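Local coordinates for protein 4-amino-4-deoxy-L-arabinose transferase or related glycosyltransferases of PMT family (Cupriavidus metallidurans, PDB 5EZM) that probably transfers an aminoarabinose unit from an undecaprenyl-phosphate lipid carrier onto lipid A, as a membrane-embedded, zinc-containing glycosyltransferase of the GT-C fold, at residues Ala148-Val153 with Pro351-Leu356; Leu112-Ser117 with Asp161-Gly166; Gly142-Ala147 with Leu297-Ile302. All blocks are in the same frame, centred on the assembly; numbering follows the deposited sequence.

From the N terminus, helix 112-133 supplies the first half of contact 2, whose 43-residue loop closes when helix 160-178 packs beside it. Within that loop, 142-147 opens contact 3 and 148-153 opens contact 1, directly one after the other. Contact 3 closes at 297-302, in the link between helices 288-295 and 303-310, and contact 1 closes last, at 351-356. Every pair of contacts therefore crosses along the chain, and none nests. Trp151 of contact 1 packs on Met162 and Ala165 of contact 2, while Leu145 of contact 3 lies against Ile353 and Pro354. Contact 2 joins two early helices, while contacts 1 and 3 tie helices 135-147 and 149-155 to later parts of the GT-C fold.

Contact 1: residues Ala148-Val153 with Pro351-Leu356; sequences APMWSV and PVIPAL. With MPG ([(Z)-octadec-9-enyl] (2R)-2,3-bis(oxidanyl)propanoate), chain L.
Trp151 and Pro354 form the closely packed end of this contact between helix 149-155 and helix 352-365, two transmembrane elements of the GT-C fold. The short helical segments run at 126° to each other, with axes 10.1 Å apart at closest approach, and the gap is spanned mainly by the side chains of Trp151, Met150 and Ile353. The Trp151 side chain does so with its six-membered ring: CG lies anti to the backbone N (chi1 -168°), which swings the indole across toward the second helix. There CZ3 meets Pro354 CG at 3.5 Å, and the two side chains cross at about a right angle. Ile353 fills the angle beside them, its CG2 lying 3.9 Å from Trp151 CB and 4.2 Å from Ala148 CB. The isoleucine is thus held between the start of helix 149-155 and the root of the indole.

Toward Met150 the packing is looser and ends in lipid. Its SD lies 3.9 Å from Ile353 CG1 and as close to CD1, and the chain then bends at chi3 (-82°). This bend carries CE to the alkyl chain of a bound monoacylglycerol-like lipid, where it lies 3.7 Å from C12 of MPG (chain L). The opposite end of the contact is covered by protein, since Met162 and Ala165 of helix 160-178 also pack on Trp151. The one polar group of the indole, NE1, donates to the backbone O of Gly118. With that group engaged by helix 112-133, the two segments meet through carbon and sulfur alone, and their association rests on apolar burial and fit of shape.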
loop_
_atom_site.group_PDB
_atom_site.type_symbol
_atom_site.label_atom_id
_atom_site.label_comp_id
_atom_site.label_asym_id
_atom_site.label_seq_id
_atom_site.Cartn_x
_atom_site.Cartn_y
_atom_site.Cartn_z
ATOM N N ALA A 148 -5.710 11.902 6.740
ATOM C CA ALA A 148 -6.502 10.799 6.212
ATOM C C ALA A 148 -5.826 9.475 6.549
ATOM O O ALA A 148 -4.709 9.221 6.071
ATOM C CB ALA A 148 -6.686 10.936 4.704
ATOM N N PRO A 149 -6.449 8.618 7.361
ATOM C CA PRO A 149 -5.775 7.377 7.770
ATOM C C PRO A 149 -5.495 6.433 6.619
ATOM O O PRO A 149 -4.511 5.689 6.679
ATOM C CB PRO A 149 -6.759 6.764 8.774
ATOM C CG PRO A 149 -8.077 7.298 8.364
ATOM C CD PRO A 149 -7.815 8.702 7.900
ATOM N N MET A 150 -6.323 6.429 5.573
ATOM C CA MET A 150 -6.039 5.557 4.438
ATOM C C MET A 150 -4.759 5.979 3.725
ATOM O O MET A 150 -3.954 5.126 3.328
ATOM C CB MET A 150 -7.221 5.543 3.472
ATOM C CG MET A 150 -6.989 4.729 2.211
ATOM S SD MET A 150 -8.526 4.253 1.387
ATOM C CE MET A 150 -8.986 2.812 2.344
ATOM N N TRP A 151 -4.531 7.286 3.584
ATOM C CA TRP A 151 -3.341 7.737 2.870
ATOM C C TRP A 151 -2.078 7.540 3.702
ATOM O O TRP A 151 -1.033 7.156 3.163
ATOM C CB TRP A 151 -3.489 9.200 2.460
ATOM C CG TRP A 151 -2.436 9.626 1.487
ATOM C CD1 TRP A 151 -1.345 10.405 1.742
ATOM C CD2 TRP A 151 -2.359 9.270 0.103
ATOM N NE1 TRP A 151 -0.600 10.566 0.599
ATOM C CE2 TRP A 151 -1.202 9.879 -0.421
ATOM C CE3 TRP A 151 -3.159 8.498 -0.746
ATOM C CZ2 TRP A 151 -0.825 9.740 -1.754
ATOM C CZ3 TRP A 151 -2.783 8.359 -2.066
ATOM C CH2 TRP A 151 -1.627 8.979 -2.560
ATOM N N SER A 152 -2.144 7.797 5.012
ATOM C CA SER A 152 -0.956 7.663 5.853
ATOM C C SER A 152 -0.646 6.200 6.149
ATOM O O SER A 152 0.498 5.754 5.994
ATOM C CB SER A 152 -1.140 8.442 7.157
ATOM O OG SER A 152 -2.062 7.794 8.019
ATOM N N VAL A 153 -1.657 5.445 6.585
ATOM C CA VAL A 153 -1.496 4.010 6.809
ATOM C C VAL A 153 -1.023 3.325 5.532
ATOM O O VAL A 153 0.016 2.653 5.512
ATOM C CB VAL A 153 -2.808 3.391 7.326
ATOM C CG1 VAL A 153 -2.803 1.874 7.150
ATOM C CG2 VAL A 153 -3.023 3.752 8.784
ATOM N N PRO A 351 -6.492 5.103 -4.645
ATOM C CA PRO A 351 -6.314 6.224 -5.589
ATOM C C PRO A 351 -7.382 7.317 -5.524
ATOM O O PRO A 351 -7.166 8.386 -6.111
ATOM C CB PRO A 351 -6.324 5.531 -6.957
ATOM C CG PRO A 351 -5.756 4.210 -6.686
ATOM C CD PRO A 351 -6.282 3.811 -5.328
ATOM N N VAL A 352 -8.513 7.104 -4.847
ATOM C CA VAL A 352 -9.499 8.177 -4.756
ATOM C C VAL A 352 -9.134 9.202 -3.689
ATOM O O VAL A 352 -9.650 10.327 -3.723
ATOM C CB VAL A 352 -10.914 7.638 -4.475
ATOM C CG1 VAL A 352 -11.222 6.454 -5.370
ATOM C CG2 VAL A 352 -11.076 7.268 -3.005
ATOM N N ILE A 353 -8.247 8.851 -2.752
ATOM C CA ILE A 353 -7.971 9.738 -1.620
ATOM C C ILE A 353 -7.364 11.069 -2.053
ATOM O O ILE A 353 -7.829 12.115 -1.573
ATOM C CB ILE A 353 -7.111 9.006 -0.574
ATOM C CG1 ILE A 353 -7.835 7.754 -0.075
ATOM C CG2 ILE A 353 -6.780 9.931 0.591
ATOM C CD1 ILE A 353 -9.155 8.040 0.606
ATOM N N PRO A 354 -6.341 11.115 -2.925
ATOM C CA PRO A 354 -5.794 12.431 -3.317
ATOM C C PRO A 354 -6.850 13.388 -3.842
ATOM O O PRO A 354 -6.901 14.549 -3.413
ATOM C CB PRO A 354 -4.760 12.068 -4.390
ATOM C CG PRO A 354 -4.356 10.691 -4.068
ATOM C CD PRO A 354 -5.587 10.014 -3.555
ATOM N N ALA A 355 -7.707 12.923 -4.756
ATOM C CA ALA A 355 -8.788 13.762 -5.261
ATOM C C ALA A 355 -9.644 14.288 -4.117
ATOM O O ALA A 355 -9.899 15.498 -4.018
ATOM C CB ALA A 355 -9.639 12.976 -6.259
ATOM N N LEU A 356 -10.083 13.389 -3.229
ATOM C CA LEU A 356 -10.800 13.808 -2.030
ATOM C C LEU A 356 -10.027 14.888 -1.287
ATOM O O LEU A 356 -10.597 15.911 -0.883
ATOM C CB LEU A 356 -11.055 12.608 -1.119
ATOM C CG LEU A 356 -11.993 11.535 -1.667
ATOM C CD1 LEU A 356 -12.125 10.395 -0.672
ATOM C CD2 LEU A 356 -13.355 12.128 -2.001
HETATM C C5 MPG L . -11.963 3.966 13.063
HETATM C C6 MPG L . -11.344 2.946 12.093
HETATM C C7 MPG L . -10.332 3.571 11.108
HETATM C C8 MPG L . -10.120 2.671 9.866
HETATM C C9 MPG L . -9.017 3.182 8.907
HETATM C C10 MPG L . -8.998 2.394 7.568
HETATM C C11 MPG L . -7.616 2.436 6.885
HETATM C C12 MPG L . -7.608 1.655 5.527
HETATM C C13 MPG L . -6.206 1.610 4.884
HETATM C C14 MPG L . -6.114 0.575 3.719
HETATM C C15 MPG L . -4.642 0.321 3.263
HETATM C C16 MPG L . -4.556 -0.358 1.868
#

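Contact 2: residues Leu112-Ser117 with Asp161-Gly166; sequences LAVALS and DMTLAG
The carbonyl oxygen of Ala113 is gripped twice by Ser117, whose side chain is also wedged against the neighbouring helix: OG donates to Ala113 O at 2.8 Å, and Ser117 N reaches the same oxygen at 2.9 Å. The two donors come from opposite faces of the carbonyl plane, with OG tilted 33° out of it. This pair of bonds, from side chain and backbone of one serine to the carbonyl four residues back, sits in a close helix pair of the GT-C membrane domain. Helices 112-133 and 160-178 pack side by side; their segments 112-117 and 161-166 run at 33° to each other, with axes 8.1 Å apart at closest approach.

Ser117 and Gly166 let the backbones come close. Ser117 CB rests on Met162 O, and its OG, turned back onto its own helix, lies over Thr163 CA and beside CG2 of the same threonine. One turn earlier, Val114 CB packs on Met162 CG at 3.9 Å, the two side chains meeting at a slant. Met162 then bends at chi2 (51°) and chi3, which takes its end away from helix 112-133. Thr163 OG1 faces Val114 CG1 but has its polar partner elsewhere, in His92 ND1 of helix 91-103. At the far end Gly166 has no side chain to hold the backbones apart, and Ser117 O comes to 3.8 Å from Gly166 CA.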
loop_
_atom_site.group_PDB
_atom_site.type_symbol
_atom_site.label_atom_id
_atom_site.label_comp_id
_atom_site.label_asym_id
_atom_site.label_seq_id
_atom_site.Cartn_x
_atom_site.Cartn_y
_atom_site.Cartn_z
ATOM N N LEU A 112 9.961 1.868 1.392
ATOM C CA LEU A 112 10.374 3.190 0.938
ATOM C C LEU A 112 9.533 3.663 -0.244
ATOM O O LEU A 112 9.181 4.848 -0.331
ATOM C CB LEU A 112 11.859 3.165 0.580
ATOM C CG LEU A 112 12.585 4.505 0.630
ATOM C CD1 LEU A 112 12.529 5.078 2.036
ATOM C CD2 LEU A 112 14.025 4.340 0.171
ATOM N N ALA A 113 9.199 2.751 -1.162
ATOM C CA ALA A 113 8.418 3.125 -2.336
ATOM C C ALA A 113 7.058 3.689 -1.943
ATOM O O ALA A 113 6.601 4.684 -2.518
ATOM C CB ALA A 113 8.253 1.920 -3.259
ATOM N N VAL A 114 6.399 3.076 -0.958
ATOM C CA VAL A 114 5.069 3.547 -0.586
ATOM C C VAL A 114 5.150 4.854 0.193
ATOM O O VAL A 114 4.265 5.710 0.068
ATOM C CB VAL A 114 4.309 2.456 0.193
ATOM C CG1 VAL A 114 4.072 1.256 -0.700
ATOM C CG2 VAL A 114 5.071 2.042 1.433
ATOM N N ALA A 115 6.202 5.046 0.995
ATOM C CA ALA A 115 6.339 6.303 1.726
ATOM C C ALA A 115 6.584 7.459 0.767
ATOM O O ALA A 115 5.932 8.511 0.860
ATOM C CB ALA A 115 7.469 6.202 2.749
ATOM N N LEU A 116 7.516 7.274 -0.174
ATOM C CA LEU A 116 7.748 8.306 -1.176
ATOM C C LEU A 116 6.512 8.526 -2.039
ATOM O O LEU A 116 6.243 9.659 -2.453
ATOM C CB LEU A 116 8.954 7.943 -2.043
ATOM C CG LEU A 116 10.286 7.802 -1.302
ATOM C CD1 LEU A 116 11.407 7.496 -2.283
ATOM C CD2 LEU A 116 10.602 9.053 -0.498
ATOM N N SER A 117 5.744 7.466 -2.310
ATOM C CA SER A 117 4.497 7.646 -3.043
ATOM C C SER A 117 3.523 8.511 -2.259
ATOM O O SER A 117 2.854 9.379 -2.832
ATOM C CB SER A 117 3.869 6.292 -3.363
ATOM O OG SER A 117 4.632 5.603 -4.334
ATOM N N ASP A 161 -0.628 -0.751 -3.881
ATOM C CA ASP A 161 -1.757 0.162 -4.022
ATOM C C ASP A 161 -1.369 1.608 -3.737
ATOM O O ASP A 161 -1.910 2.526 -4.363
ATOM C CB ASP A 161 -2.896 -0.283 -3.104
ATOM C CG ASP A 161 -3.393 -1.680 -3.435
ATOM O OD1 ASP A 161 -3.561 -1.981 -4.636
ATOM O OD2 ASP A 161 -3.602 -2.480 -2.496
ATOM N N MET A 162 -0.436 1.838 -2.810
ATOM C CA MET A 162 -0.032 3.210 -2.521
ATOM C C MET A 162 0.909 3.755 -3.591
ATOM O O MET A 162 0.853 4.946 -3.918
ATOM C CB MET A 162 0.611 3.293 -1.135
ATOM C CG MET A 162 1.252 4.646 -0.814
ATOM S SD MET A 162 0.195 6.095 -1.092
ATOM C CE MET A 162 -1.183 5.721 -0.018
ATOM N N THR A 163 1.778 2.910 -4.149
ATOM C CA THR A 163 2.598 3.344 -5.276
ATOM C C THR A 163 1.719 3.752 -6.452
ATOM O O THR A 163 1.870 4.849 -7.017
ATOM C CB THR A 163 3.562 2.228 -5.688
ATOM O OG1 THR A 163 4.086 1.583 -4.521
ATOM C CG2 THR A 163 4.713 2.793 -6.498
ATOM N N LEU A 164 0.774 2.879 -6.821
ATOM C CA LEU A 164 -0.178 3.222 -7.871
ATOM C C LEU A 164 -0.978 4.468 -7.512
ATOM O O LEU A 164 -1.306 5.270 -8.394
ATOM C CB LEU A 164 -1.114 2.044 -8.131
ATOM C CG LEU A 164 -2.136 2.252 -9.247
ATOM C CD1 LEU A 164 -1.428 2.448 -10.575
ATOM C CD2 LEU A 164 -3.107 1.085 -9.317
ATOM N N ALA A 165 -1.284 4.657 -6.226
ATOM C CA ALA A 165 -2.048 5.829 -5.816
ATOM C C ALA A 165 -1.237 7.107 -5.988
ATOM O O ALA A 165 -1.788 8.156 -6.342
ATOM C CB ALA A 165 -2.507 5.677 -4.368
ATOM N N GLY A 166 0.071 7.040 -5.741
ATOM C CA GLY A 166 0.900 8.223 -5.897
ATOM C C GLY A 166 1.124 8.583 -7.350
ATOM O O GLY A 166 1.036 9.757 -7.731
#

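Contact 3: residues Gly142-Ala147 with Leu297-Ile302; sequences GLALLA and LPWAGI. With MPG ([(Z)-octadec-9-enyl] (2R)-2,3-bis(oxidanyl)propanoate), chain O; MPG ([(Z)-octadec-9-enyl] (2R)-2,3-bis(oxidanyl)propanoate), chain B.
The last turns of helix 135-147 lie beside a 3-10 segment at 297-301, with the CA atoms of Ala147 and Pro298 6.8 Å apart and those of Ala144 and Trp299 a little farther. In this part of the GT-C fold the 3-10 segment links helices 288-295 and 303-310 and brings an indole against the helix backbone. Trp299 NE1 donates to Ala144 O at 3.0 Å, with an N-H...O angle of 153°. The indole nitrogen comes from the side of the carbonyl, the C=O...N angle being 107°. CG of Trp299 lies anti to its own carbonyl carbon; this chi1 of -43° sends the ring toward helix 135-147, and the edge NE1-CE2-CZ2 runs along its backbone, so that Leu143 O also sits near the ring plane, close to CZ2.

The two faces of the indole are covered near its rim, by the methyl of Ala144 on one and by CG of Pro298 on the other. Ala147 CB sits between the indole and the proline, 3.7 Å from Trp299 CZ2 and 4.0 Å from Pro298 CG. Phe296 and Tyr442 also meet the indole, and Leu364 and Trp372 pack on it. Replacing Trp299 by an alanine would probably leave Ala144 O without its indole donor and open a gap between helix 135-147 and the 3-10 segment. Lipid tails flank the pair: Leu143 CD2 lies 3.6 Å from C8 of MPG (chain B), and on the 3-10 segment Ala300 O comes to 3.3 Å from C4 of MPG (chain O).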
loop_
_atom_site.group_PDB
_atom_site.type_symbol
_atom_site.label_atom_id
_atom_site.label_comp_id
_atom_site.label_asym_id
_atom_site.label_seq_id
_atom_site.Cartn_x
_atom_site.Cartn_y
_atom_site.Cartn_z
ATOM N N GLY A 142 -2.931 19.541 1.888
ATOM C CA GLY A 142 -1.847 18.813 2.528
ATOM C C GLY A 142 -2.240 18.273 3.890
ATOM O O GLY A 142 -1.994 17.106 4.206
ATOM N N LEU A 143 -2.868 19.117 4.713
ATOM C CA LEU A 143 -3.351 18.661 6.015
ATOM C C LEU A 143 -4.367 17.537 5.861
ATOM O O LEU A 143 -4.333 16.550 6.607
ATOM C CB LEU A 143 -3.962 19.832 6.780
ATOM C CG LEU A 143 -3.016 21.013 6.987
ATOM C CD1 LEU A 143 -3.767 22.221 7.507
ATOM C CD2 LEU A 143 -1.905 20.619 7.937
ATOM N N ALA A 144 -5.273 17.671 4.891
ATOM C CA ALA A 144 -6.285 16.647 4.656
ATOM C C ALA A 144 -5.645 15.298 4.356
ATOM O O ALA A 144 -5.959 14.291 5.002
ATOM C CB ALA A 144 -7.202 17.076 3.513
ATOM N N LEU A 145 -4.739 15.259 3.375
ATOM C CA LEU A 145 -4.096 13.997 3.027
ATOM C C LEU A 145 -3.237 13.469 4.170
ATOM O O LEU A 145 -3.124 12.249 4.345
ATOM C CB LEU A 145 -3.266 14.168 1.757
ATOM C CG LEU A 145 -4.086 14.507 0.510
ATOM C CD1 LEU A 145 -3.180 14.692 -0.689
ATOM C CD2 LEU A 145 -5.111 13.420 0.239
ATOM N N LEU A 146 -2.637 14.362 4.962
ATOM C CA LEU A 146 -1.832 13.913 6.092
ATOM C C LEU A 146 -2.695 13.209 7.133
ATOM O O LEU A 146 -2.345 12.125 7.615
ATOM C CB LEU A 146 -1.093 15.097 6.715
ATOM C CG LEU A 146 -0.185 14.769 7.904
ATOM C CD1 LEU A 146 0.985 13.893 7.473
ATOM C CD2 LEU A 146 0.314 16.038 8.577
ATOM N N ALA A 147 -3.839 13.804 7.483
ATOM C CA ALA A 147 -4.695 13.240 8.521
ATOM C C ALA A 147 -5.501 12.042 8.045
ATOM O O ALA A 147 -5.948 11.246 8.879
ATOM C CB ALA A 147 -5.652 14.306 9.057
ATOM N N LEU A 297 -11.731 9.356 7.682
ATOM C CA LEU A 297 -12.581 9.566 8.853
ATOM C C LEU A 297 -12.491 10.973 9.435
ATOM O O LEU A 297 -13.550 11.573 9.689
ATOM C CB LEU A 297 -12.262 8.504 9.910
ATOM C CG LEU A 297 -13.155 8.483 11.153
ATOM C CD1 LEU A 297 -14.606 8.235 10.773
ATOM C CD2 LEU A 297 -12.669 7.428 12.124
ATOM N N PRO A 298 -11.310 11.556 9.676
ATOM C CA PRO A 298 -11.274 12.905 10.267
ATOM C C PRO A 298 -11.971 13.973 9.433
ATOM O O PRO A 298 -12.177 15.084 9.939
ATOM C CB PRO A 298 -9.771 13.196 10.403
ATOM C CG PRO A 298 -9.096 12.226 9.503
ATOM C CD PRO A 298 -9.950 11.005 9.534
ATOM N N TRP A 299 -12.351 13.676 8.189
ATOM C CA TRP A 299 -13.075 14.624 7.353
ATOM C C TRP A 299 -14.477 14.140 7.004
ATOM O O TRP A 299 -15.153 14.771 6.180
ATOM C CB TRP A 299 -12.285 14.915 6.072
ATOM C CG TRP A 299 -10.811 15.121 6.305
ATOM C CD1 TRP A 299 -9.791 14.330 5.858
ATOM C CD2 TRP A 299 -10.197 16.182 7.051
ATOM N NE1 TRP A 299 -8.583 14.834 6.272
ATOM C CE2 TRP A 299 -8.803 15.969 7.007
ATOM C CE3 TRP A 299 -10.689 17.291 7.747
ATOM C CZ2 TRP A 299 -7.897 16.824 7.637
ATOM C CZ3 TRP A 299 -9.788 18.137 8.370
ATOM C CH2 TRP A 299 -8.407 17.900 8.308
ATOM N N ALA A 300 -14.936 13.043 7.615
ATOM C CA ALA A 300 -16.255 12.508 7.287
ATOM C C ALA A 300 -17.346 13.551 7.494
ATOM O O ALA A 300 -18.291 13.640 6.698
ATOM C CB ALA A 300 -16.538 11.259 8.121
ATOM N N GLY A 301 -17.214 14.373 8.539
ATOM C CA GLY A 301 -18.194 15.406 8.820
ATOM C C GLY A 301 -18.365 16.425 7.712
ATOM O O GLY A 301 -19.409 17.083 7.649
ATOM N N ILE A 302 -17.373 16.578 6.834
ATOM C CA ILE A 302 -17.485 17.509 5.718
ATOM C C ILE A 302 -17.693 16.787 4.394
ATOM O O ILE A 302 -17.567 17.407 3.330
ATOM C CB ILE A 302 -16.276 18.460 5.632
ATOM C CG1 ILE A 302 -15.003 17.700 5.249
ATOM C CG2 ILE A 302 -16.095 19.231 6.933
ATOM C CD1 ILE A 302 -13.855 18.599 4.853
HETATM C C2 MPG O . -21.040 11.058 5.843
HETATM C C3 MPG O . -21.735 11.749 7.011
HETATM C C4 MPG O . -21.524 13.256 6.993
HETATM C C5 MPG O . -22.299 13.991 8.098
HETATM C C6 MPG O . -22.376 15.506 7.847
HETATM C C7 MPG O . -23.426 16.193 8.742
HETATM C C8 MPG O . -23.853 17.580 8.204
HETATM C C1 MPG O . -21.341 9.558 5.775
HETATM C C2 MPG B . -0.937 28.875 10.871
HETATM C C3 MPG B . 0.132 28.043 10.171
HETATM C C4 MPG B . -0.165 26.550 10.209
HETATM C C5 MPG B . 0.917 25.717 9.501
HETATM C C6 MPG B . 0.327 24.528 8.722
HETATM C C7 MPG B . 1.202 24.092 7.530
HETATM C C8 MPG B . 0.474 23.058 6.638
HETATM C C9 MPG B . 1.418 22.270 5.697
HETATM C C10 MPG B . 0.884 20.840 5.403
HETATM C C11 MPG B . 1.958 19.916 4.787
HETATM C C12 MPG B . 1.765 18.404 5.163
HETATM C C13 MPG B . 2.902 17.517 4.612
HETATM C C14 MPG B . 3.147 16.233 5.467
HETATM C C1 MPG B . -0.810 30.371 10.567
#